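PDB 6W40: denovo NTF2 from Synthetic construct, which adopts a computationally designed NTF2-like fold, probably built to present a pocket, with no biological function established. Local coordinates for residues Phe27-Asp32 with Lys111-Val115; Glu99-Ile104 with Arg116-Arg120; Arg9-Glu13 with Val107-Ile112. All blocks are in the same frame, centred on the assembly; numbering follows the deposited sequence.

Contact 1: Phe27-Asp32 with Lys111-Val115; sequences FHEMAD and KIKKV
Phe27 and Ile112 meet because of their first torsions. In Phe27, CG stands opposite the backbone N (chi1 -177°), which sends the ring out toward residues 111-115. In Ile112, CG1 lies beside the backbone N (chi1 -59°), and its CD1 reaches the ring. The two side chains cross at about a right angle, with Phe27 CE1 3.8 Å from Ile112 CD1. Val115 approaches the same ring at its edge. Its CG2 lies in the ring plane, 3.7 Å from Phe27 CZ. Val54 and Leu58 of helix 51-65 also touch Phe27, so this ring is buried between helix and sheet.

Two backbone hydrogen bonds join the segments. Ile112 N donates to Met30 O at 2.7 Å, in a nearly straight bond (174°). Ile112 O accepts from Asp32 N at 2.8 Å. Lys111 folds back over the short helix 27-30, its chain bent at chi2 and chi4. Its CD rests 3.3 Å from Met30 O, and its CE lies 3.4 Å from Glu29 O. Met30 O is thus bonded by one N-H and flanked by the aliphatic part of Lys111. An alanine in place of Lys111 lacks CD and CE, and would probably uncover the Met30 and Glu29 carbonyls and open a gap beside the helix. Asp32 and Lys113 touch through CG and CD, 3.8 Å apart, while their charged ends both turn to Asp34: Asp32 OD1 accepts from its N, and Lys113 NZ donates to its O. Lys113 and Lys114 both face Ile106 and form a classic beta bulge. The two bonds around Ile112 make a parallel bridge with Ala31, which ties the short helix to the curved sheet of an NTF2-like fold.

Contact 2: Glu99-Ile104 with Arg116-Arg120; sequences EDVELI and RIIIR
Leu103 and Ile117 lie side by side and point the same way, with Leu103 CD2 3.9 Å from Ile117 CG1. The other branch of Ile117, CG2, sits 3.9 Å from Val101 CG2. Val101 CG1 takes the position between the backbone N and the carbonyl carbon (chi1 59°). This puts Val101 CG2 opposite the N, where it also reaches Ile119 CG1, at 4.1 Å. Val101, Leu103, Ile117 and Ile119 form the tightly packed face of the contact. All four are buried. Leu58 and Leu61 of helix 51-65 cover Ile117, and Trp88 of strand 81-90 touches Val101 and Ile119.

The backbones form an antiparallel beta hairpin, strand 100-108 with strand 111-119, in the curved sheet of the NTF2-like fold. Glu102 pairs with Ile118, and Ile104 with Arg116, as hydrogen-bonded pairs. Each pair has two N-H to O bonds in the carbonyl plane, such as Arg116 N to Ile104 O at 2.8 Å. The non-hydrogen-bonded pairs, Val101 with Ile119 and Leu103 with Ile117, alternate with them.

The other face carries Glu102, Ile104, Arg116 and Ile118 and is only partly buried. Packing there is looser. Ile104 CB and Arg116 CB come within 4.1 Å, but the extended Arg116 chain then leads its guanidinium away, to a salt bridge between NH2 and Asp40 OD2. At the open end of the hairpin, Glu99 crosses Ile119 at about a right angle, and its OE1 lies 3.3 Å from Ile119 CG2. The same oxygen is hydrogen-bonded to Trp65 NE1. Asp100 turns instead to Arg87, its OD1 forming a salt bridge with NH1.

Contact 3: Arg9-Glu13 with Val107-Ile112; sequences RDMME and VVDGKI
Arg9 lies along Gly110 for most of its length. Its CB is 3.8 Å from Gly110 CA, and CG is slightly nearer at 3.6 Å. CD also stays beside the glycine CA. NE then comes 3.1 Å from Gly110 N, and CZ lies beside the same nitrogen. At the tip, NH2 lies 3.2 Å from Gly110 N and close to Asp109 CA, while NH1 stands farther off. The guanidinium lays one face over the Asp109-Gly110 peptide, with Asp109 C offset toward its rim. This is face packing and not a hydrogen bond, since NE, NH2 and Gly110 N are all donors. Gly110 belongs to a type I' turn, Val108 to Lys111, and a CB on it would crowd Arg9 CD.

One turn along helix 2-18, Glu13 reaches the strands. Its OE1 is 3.6 Å from Ile112 CG1, and its CG packs on Val107 CG2. Asp10 OD1 approaches the same valine methyl at 3.2 Å, while Asp10 OD2 is held by Lys6. Glu13 OE2 and Gly110 O are 3.1 Å apart and both are acceptors. This closeness, on a buried carboxylate beside apolar groups, would probably disfavour its charged form and raise its pKa, though Lys111 NZ, 5.9 Å from Glu13 OE2, would partly offset this.

How the contacts relate
Contacts 1 and 3 adjoin, with centres about 8 Å apart. They share Lys111 and Ile112, so one end of strand 111-119 meets both helix 27-30 and helix 2-18. Met30 of contact 1 also touches Glu13 of contact 3, with SD 3.2 Å from OE1. Contact 2 lies farther along the same hairpin, on the opposite side of the chain's centre. Its centre is about 17 Å from that of contact 1 and about 20 Å from that of contact 3. Contacts 1 and 2 still touch, through Val115 CG1 and Ile104 O at 4.2 Å. Near contact 3, Met11 packs on Glu13 of the second subunit.

Contact 1: Phe27-Asp32 with Lys111-Val115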
loop_
_atom_site.group_PDB
_atom_site.type_symbol
_atom_site.label_atom_id
_atom_site.label_comp_id
_atom_site.label_asym_id
_atom_site.label_seq_id
_atom_site.Cartn_x
_atom_site.Cartn_y
_atom_site.Cartn_z
ATOM N N PHE A 27 -3.929 -5.637 12.260
ATOM C CA PHE A 27 -2.765 -5.025 12.887
ATOM C C PHE A 27 -2.185 -5.900 13.991
ATOM O O PHE A 27 -0.989 -5.796 14.283
ATOM C CB PHE A 27 -3.136 -3.648 13.444
ATOM C CG PHE A 27 -1.982 -2.902 14.049
ATOM C CD1 PHE A 27 -1.126 -2.166 13.250
ATOM C CD2 PHE A 27 -1.758 -2.929 15.417
ATOM C CE1 PHE A 27 -0.061 -1.475 13.799
ATOM C CE2 PHE A 27 -0.694 -2.241 15.973
ATOM C CZ PHE A 27 0.154 -1.513 15.162
ATOM N N HIS A 28 -3.004 -6.765 14.596
ATOM C CA HIS A 28 -2.531 -7.594 15.698
ATOM C C HIS A 28 -1.577 -8.676 15.212
ATOM O O HIS A 28 -0.603 -9.008 15.899
ATOM C CB HIS A 28 -3.721 -8.218 16.428
ATOM C CG HIS A 28 -3.341 -9.027 17.631
ATOM N ND1 HIS A 28 -2.913 -10.334 17.547
ATOM C CD2 HIS A 28 -3.342 -8.716 18.950
ATOM C CE1 HIS A 28 -2.660 -10.793 18.761
ATOM N NE2 HIS A 28 -2.912 -9.830 19.630
ATOM N N GLU A 29 -1.834 -9.235 14.028
ATOM C CA GLU A 29 -1.009 -10.325 13.521
ATOM C C GLU A 29 0.327 -9.847 12.970
ATOM O O GLU A 29 1.238 -10.665 12.801
ATOM C CB GLU A 29 -1.767 -11.101 12.439
ATOM C CG GLU A 29 -1.935 -10.353 11.126
ATOM C CD GLU A 29 -2.891 -11.046 10.173
ATOM O OE1 GLU A 29 -3.751 -11.819 10.648
ATOM O OE2 GLU A 29 -2.783 -10.821 8.949
ATOM N N MET A 30 0.469 -8.553 12.689
ATOM C CA MET A 30 1.709 -8.002 12.162
ATOM C C MET A 30 2.473 -7.172 13.183
ATOM O O MET A 30 3.578 -6.710 12.882
ATOM C CB MET A 30 1.427 -7.148 10.923
ATOM C CG MET A 30 0.721 -7.883 9.803
ATOM S SD MET A 30 0.167 -6.730 8.539
ATOM C CE MET A 30 -0.736 -5.561 9.552
ATOM N N ALA A 31 1.923 -6.974 14.376
ATOM C CA ALA A 31 2.567 -6.159 15.396
ATOM C C ALA A 31 3.565 -6.991 16.191
ATOM O O ALA A 31 3.261 -8.117 16.602
ATOM C CB ALA A 31 1.523 -5.549 16.331
ATOM N N ASP A 32 4.757 -6.434 16.396
ATOM C CA ASP A 32 5.729 -7.041 17.290
ATOM C C ASP A 32 5.142 -7.120 18.699
ATOM O O ASP A 32 4.387 -6.235 19.112
ATOM C CB ASP A 32 7.025 -6.227 17.289
ATOM C CG ASP A 32 8.115 -6.838 18.157
ATOM O OD1 ASP A 32 7.994 -6.802 19.398
ATOM O OD2 ASP A 32 9.101 -7.358 17.592
ATOM N N LYS A 111 7.911 -7.685 11.543
ATOM C CA LYS A 111 6.837 -7.260 12.424
ATOM C C LYS A 111 6.919 -5.759 12.654
ATOM O O LYS A 111 8.004 -5.167 12.631
ATOM C CB LYS A 111 6.892 -8.004 13.766
ATOM C CG LYS A 111 6.479 -9.466 13.676
ATOM C CD LYS A 111 4.973 -9.600 13.514
ATOM C CE LYS A 111 4.572 -11.018 13.151
ATOM N NZ LYS A 111 4.970 -11.366 11.758
ATOM N N ILE A 112 5.758 -5.146 12.866
ATOM C CA ILE A 112 5.694 -3.713 13.135
ATOM C C ILE A 112 6.189 -3.481 14.560
ATOM O O ILE A 112 5.546 -3.899 15.526
ATOM C CB ILE A 112 4.279 -3.162 12.939
ATOM C CG1 ILE A 112 3.795 -3.420 11.510
ATOM C CG2 ILE A 112 4.247 -1.678 13.246
ATOM C CD1 ILE A 112 2.384 -2.937 11.247
ATOM N N LYS A 113 7.338 -2.817 14.691
ATOM C CA LYS A 113 7.944 -2.564 15.991
ATOM C C LYS A 113 7.550 -1.215 16.574
ATOM O O LYS A 113 7.515 -1.067 17.801
ATOM C CB LYS A 113 9.472 -2.653 15.886
ATOM C CG LYS A 113 10.215 -2.414 17.198
ATOM C CD LYS A 113 9.778 -3.394 18.280
ATOM C CE LYS A 113 10.370 -3.024 19.634
ATOM N NZ LYS A 113 9.873 -1.708 20.122
ATOM N N LYS A 114 7.246 -0.226 15.734
ATOM C CA LYS A 114 6.883 1.092 16.234
ATOM C C LYS A 114 5.928 1.772 15.263
ATOM O O LYS A 114 6.116 1.708 14.046
ATOM C CB LYS A 114 8.126 1.963 16.450
ATOM C CG LYS A 114 7.841 3.301 17.105
ATOM C CD LYS A 114 9.122 4.080 17.336
ATOM C CE LYS A 114 8.846 5.377 18.067
ATOM N NZ LYS A 114 10.091 6.155 18.304
ATOM N N VAL A 115 4.902 2.416 15.817
ATOM C CA VAL A 115 3.957 3.223 15.053
ATOM C C VAL A 115 3.890 4.601 15.692
ATOM O O VAL A 115 3.752 4.717 16.914
ATOM C CB VAL A 115 2.552 2.592 15.010
ATOM C CG1 VAL A 115 1.592 3.488 14.237
ATOM C CG2 VAL A 115 2.604 1.210 14.392
#

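Contact 2: Glu99-Ile104 with Arg116-Arg120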
loop_
_atom_site.group_PDB
_atom_site.type_symbol
_atom_site.label_atom_id
_atom_site.label_comp_id
_atom_site.label_asym_id
_atom_site.label_seq_id
_atom_site.Cartn_x
_atom_site.Cartn_y
_atom_site.Cartn_z
ATOM N N GLU A 99 -9.231 14.756 8.904
ATOM C CA GLU A 99 -8.090 15.547 9.339
ATOM C C GLU A 99 -6.796 15.002 8.746
ATOM O O GLU A 99 -6.671 13.807 8.459
ATOM C CB GLU A 99 -8.004 15.573 10.866
ATOM C CG GLU A 99 -9.140 16.339 11.527
ATOM C CD GLU A 99 -9.206 16.106 13.022
ATOM O OE1 GLU A 99 -8.485 15.214 13.513
ATOM O OE2 GLU A 99 -9.978 16.813 13.704
ATOM N N ASP A 100 -5.833 15.899 8.549
ATOM C CA ASP A 100 -4.531 15.504 8.032
ATOM C C ASP A 100 -3.783 14.674 9.066
ATOM O O ASP A 100 -3.835 14.953 10.268
ATOM C CB ASP A 100 -3.710 16.735 7.652
ATOM C CG ASP A 100 -4.323 17.515 6.503
ATOM O OD1 ASP A 100 -5.464 17.201 6.105
ATOM O OD2 ASP A 100 -3.656 18.439 5.993
ATOM N N VAL A 101 -3.077 13.650 8.593
ATOM C CA VAL A 101 -2.410 12.694 9.467
ATOM C C VAL A 101 -1.073 12.306 8.850
ATOM O O VAL A 101 -0.955 12.157 7.629
ATOM C CB VAL A 101 -3.292 11.449 9.715
ATOM C CG1 VAL A 101 -3.634 10.756 8.402
ATOM C CG2 VAL A 101 -2.616 10.485 10.682
ATOM N N GLU A 102 -0.058 12.170 9.699
ATOM C CA GLU A 102 1.233 11.622 9.313
ATOM C C GLU A 102 1.457 10.341 10.100
ATOM O O GLU A 102 1.245 10.313 11.317
ATOM C CB GLU A 102 2.368 12.615 9.573
ATOM C CG GLU A 102 3.746 12.080 9.215
ATOM C CD GLU A 102 4.854 13.081 9.478
ATOM O OE1 GLU A 102 4.544 14.263 9.733
ATOM O OE2 GLU A 102 6.037 12.683 9.434
ATOM N N LEU A 103 1.874 9.282 9.412
ATOM C CA LEU A 103 2.080 7.987 10.045
ATOM C C LEU A 103 3.494 7.504 9.769
ATOM O O LEU A 103 3.965 7.566 8.629
ATOM C CB LEU A 103 1.061 6.956 9.554
ATOM C CG LEU A 103 -0.404 7.334 9.773
ATOM C CD1 LEU A 103 -0.992 7.962 8.518
ATOM C CD2 LEU A 103 -1.212 6.127 10.218
ATOM N N ILE A 104 4.162 7.024 10.813
ATOM C CA ILE A 104 5.511 6.483 10.714
ATOM C C ILE A 104 5.485 5.066 11.265
ATOM O O ILE A 104 5.148 4.855 12.437
ATOM C CB ILE A 104 6.531 7.352 11.464
ATOM C CG1 ILE A 104 6.593 8.740 10.828
ATOM C CG2 ILE A 104 7.903 6.690 11.457
ATOM C CD1 ILE A 104 7.277 9.767 11.683
ATOM N N ARG A 116 3.995 5.642 14.871
ATOM C CA ARG A 116 3.788 7.013 15.319
ATOM C C ARG A 116 2.696 7.641 14.470
ATOM O O ARG A 116 2.705 7.508 13.242
ATOM C CB ARG A 116 5.071 7.843 15.233
ATOM C CG ARG A 116 4.885 9.263 15.747
ATOM C CD ARG A 116 6.187 10.042 15.807
ATOM N NE ARG A 116 5.999 11.328 16.472
ATOM C CZ ARG A 116 6.954 12.237 16.636
ATOM N NH1 ARG A 116 8.177 12.008 16.180
ATOM N NH2 ARG A 116 6.684 13.378 17.255
ATOM N N ILE A 117 1.757 8.319 15.123
ATOM C CA ILE A 117 0.634 8.956 14.451
ATOM C C ILE A 117 0.530 10.387 14.958
ATOM O O ILE A 117 0.438 10.617 16.170
ATOM C CB ILE A 117 -0.681 8.193 14.681
ATOM C CG1 ILE A 117 -0.615 6.828 13.988
ATOM C CG2 ILE A 117 -1.865 9.005 14.178
ATOM C CD1 ILE A 117 -1.855 5.986 14.149
ATOM N N ILE A 118 0.553 11.344 14.034
ATOM C CA ILE A 118 0.496 12.765 14.352
ATOM C C ILE A 118 -0.704 13.356 13.628
ATOM O O ILE A 118 -0.800 13.268 12.398
ATOM C CB ILE A 118 1.791 13.490 13.955
ATOM C CG1 ILE A 118 2.991 12.840 14.645
ATOM C CG2 ILE A 118 1.703 14.969 14.305
ATOM C CD1 ILE A 118 4.325 13.321 14.131
ATOM N N ILE A 119 -1.617 13.953 14.389
ATOM C CA ILE A 119 -2.835 14.544 13.849
ATOM C C ILE A 119 -2.863 16.015 14.232
ATOM O O ILE A 119 -2.745 16.356 15.415
ATOM C CB ILE A 119 -4.093 13.825 14.368
ATOM C CG1 ILE A 119 -4.007 12.324 14.086
ATOM C CG2 ILE A 119 -5.340 14.414 13.730
ATOM C CD1 ILE A 119 -5.179 11.539 14.631
ATOM N N ARG A 120 -3.014 16.880 13.234
ATOM C CA ARG A 120 -3.166 18.309 13.481
ATOM C C ARG A 120 -4.555 18.776 13.061
ATOM O O ARG A 120 -5.179 18.184 12.179
ATOM C CB ARG A 120 -2.097 19.113 12.738
ATOM C CG ARG A 120 -0.666 18.794 13.140
ATOM C CD ARG A 120 0.244 19.979 12.855
ATOM N NE ARG A 120 -0.018 20.567 11.544
ATOM C CZ ARG A 120 0.451 21.745 11.147
ATOM N NH1 ARG A 120 1.206 22.467 11.963
ATOM N NH2 ARG A 120 0.163 22.203 9.935
ATOM O OXT ARG A 120 -5.085 19.752 13.590
#

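Contact 3: Arg9-Glu13 with Val107-Ile112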
loop_
_atom_site.group_PDB
_atom_site.type_symbol
_atom_site.label_atom_id
_atom_site.label_comp_id
_atom_site.label_asym_id
_atom_site.label_seq_id
_atom_site.Cartn_x
_atom_site.Cartn_y
_atom_site.Cartn_z
ATOM N N ARG A 9 8.794 -8.089 3.335
ATOM C CA ARG A 9 7.959 -7.866 4.508
ATOM C C ARG A 9 7.422 -6.441 4.542
ATOM O O ARG A 9 6.249 -6.224 4.861
ATOM C CB ARG A 9 8.751 -8.184 5.776
ATOM C CG ARG A 9 8.826 -9.671 6.095
ATOM C CD ARG A 9 10.242 -10.112 6.440
ATOM N NE ARG A 9 10.994 -9.089 7.160
ATOM C CZ ARG A 9 12.202 -9.282 7.680
ATOM N NH1 ARG A 9 12.793 -10.464 7.566
ATOM N NH2 ARG A 9 12.818 -8.296 8.317
ATOM N N ASP A 10 8.265 -5.459 4.206
ATOM C CA ASP A 10 7.819 -4.068 4.185
ATOM C C ASP A 10 6.642 -3.881 3.234
ATOM O O ASP A 10 5.632 -3.265 3.592
ATOM C CB ASP A 10 8.980 -3.151 3.793
ATOM C CG ASP A 10 9.508 -2.340 4.963
ATOM O OD1 ASP A 10 8.702 -1.957 5.837
ATOM O OD2 ASP A 10 10.728 -2.080 5.008
ATOM N N MET A 11 6.751 -4.420 2.015
ATOM C CA MET A 11 5.681 -4.274 1.033
ATOM C C MET A 11 4.382 -4.903 1.522
ATOM O O MET A 11 3.301 -4.330 1.341
ATOM C CB MET A 11 6.101 -4.893 -0.300
ATOM C CG MET A 11 7.033 -4.027 -1.124
ATOM S SD MET A 11 6.204 -2.565 -1.778
ATOM C CE MET A 11 4.925 -3.321 -2.779
ATOM N N MET A 12 4.465 -6.084 2.140
ATOM C CA MET A 12 3.264 -6.728 2.662
ATOM C C MET A 12 2.613 -5.900 3.763
ATOM O O MET A 12 1.390 -5.948 3.934
ATOM C CB MET A 12 3.593 -8.131 3.171
ATOM C CG MET A 12 3.654 -9.188 2.079
ATOM S SD MET A 12 4.088 -10.829 2.687
ATOM C CE MET A 12 2.868 -11.049 3.981
ATOM N N GLU A 13 3.406 -5.137 4.518
ATOM C CA GLU A 13 2.823 -4.239 5.510
ATOM C C GLU A 13 2.051 -3.115 4.833
ATOM O O GLU A 13 0.928 -2.792 5.233
ATOM C CB GLU A 13 3.911 -3.666 6.421
ATOM C CG GLU A 13 4.828 -4.691 7.072
ATOM C CD GLU A 13 4.177 -5.453 8.208
ATOM O OE1 GLU A 13 2.977 -5.235 8.476
ATOM O OE2 GLU A 13 4.874 -6.272 8.844
ATOM N N VAL A 107 9.443 -1.263 10.767
ATOM C CA VAL A 107 9.311 -2.705 10.600
ATOM C C VAL A 107 10.634 -3.352 10.985
ATOM O O VAL A 107 11.684 -3.021 10.420
ATOM C CB VAL A 107 8.907 -3.074 9.165
ATOM C CG1 VAL A 107 8.851 -4.584 9.000
ATOM C CG2 VAL A 107 7.567 -2.445 8.819
ATOM N N VAL A 108 10.584 -4.267 11.951
ATOM C CA VAL A 108 11.758 -4.991 12.425
ATOM C C VAL A 108 11.443 -6.478 12.388
ATOM O O VAL A 108 10.495 -6.930 13.044
ATOM C CB VAL A 108 12.172 -4.564 13.844
ATOM C CG1 VAL A 108 13.321 -5.429 14.339
ATOM C CG2 VAL A 108 12.559 -3.095 13.868
ATOM N N ASP A 109 12.235 -7.233 11.623
ATOM C CA ASP A 109 12.100 -8.688 11.522
ATOM C C ASP A 109 10.684 -9.088 11.100
ATOM O O ASP A 109 10.063 -9.983 11.676
ATOM C CB ASP A 109 12.508 -9.367 12.834
ATOM C CG ASP A 109 12.677 -10.868 12.690
ATOM O OD1 ASP A 109 11.829 -11.618 13.217
ATOM O OD2 ASP A 109 13.648 -11.299 12.032
ATOM N N GLY A 110 10.172 -8.401 10.080
ATOM C CA GLY A 110 8.866 -8.700 9.534
ATOM C C GLY A 110 7.685 -8.302 10.390
ATOM O O GLY A 110 6.544 -8.562 9.993
ATOM N N LYS A 111 7.911 -7.685 11.543
ATOM C CA LYS A 111 6.837 -7.260 12.424
ATOM C C LYS A 111 6.919 -5.759 12.654
ATOM O O LYS A 111 8.004 -5.167 12.631
ATOM C CB LYS A 111 6.892 -8.004 13.766
ATOM C CG LYS A 111 6.479 -9.466 13.676
ATOM C CD LYS A 111 4.973 -9.600 13.514
ATOM C CE LYS A 111 4.572 -11.018 13.151
ATOM N NZ LYS A 111 4.970 -11.366 11.758
ATOM N N ILE A 112 5.758 -5.146 12.866
ATOM C CA ILE A 112 5.694 -3.713 13.135
ATOM C C ILE A 112 6.189 -3.481 14.560
ATOM O O ILE A 112 5.546 -3.899 15.526
ATOM C CB ILE A 112 4.279 -3.162 12.939
ATOM C CG1 ILE A 112 3.795 -3.420 11.510
ATOM C CG2 ILE A 112 4.247 -1.678 13.246
ATOM C CD1 ILE A 112 2.384 -2.937 11.247
#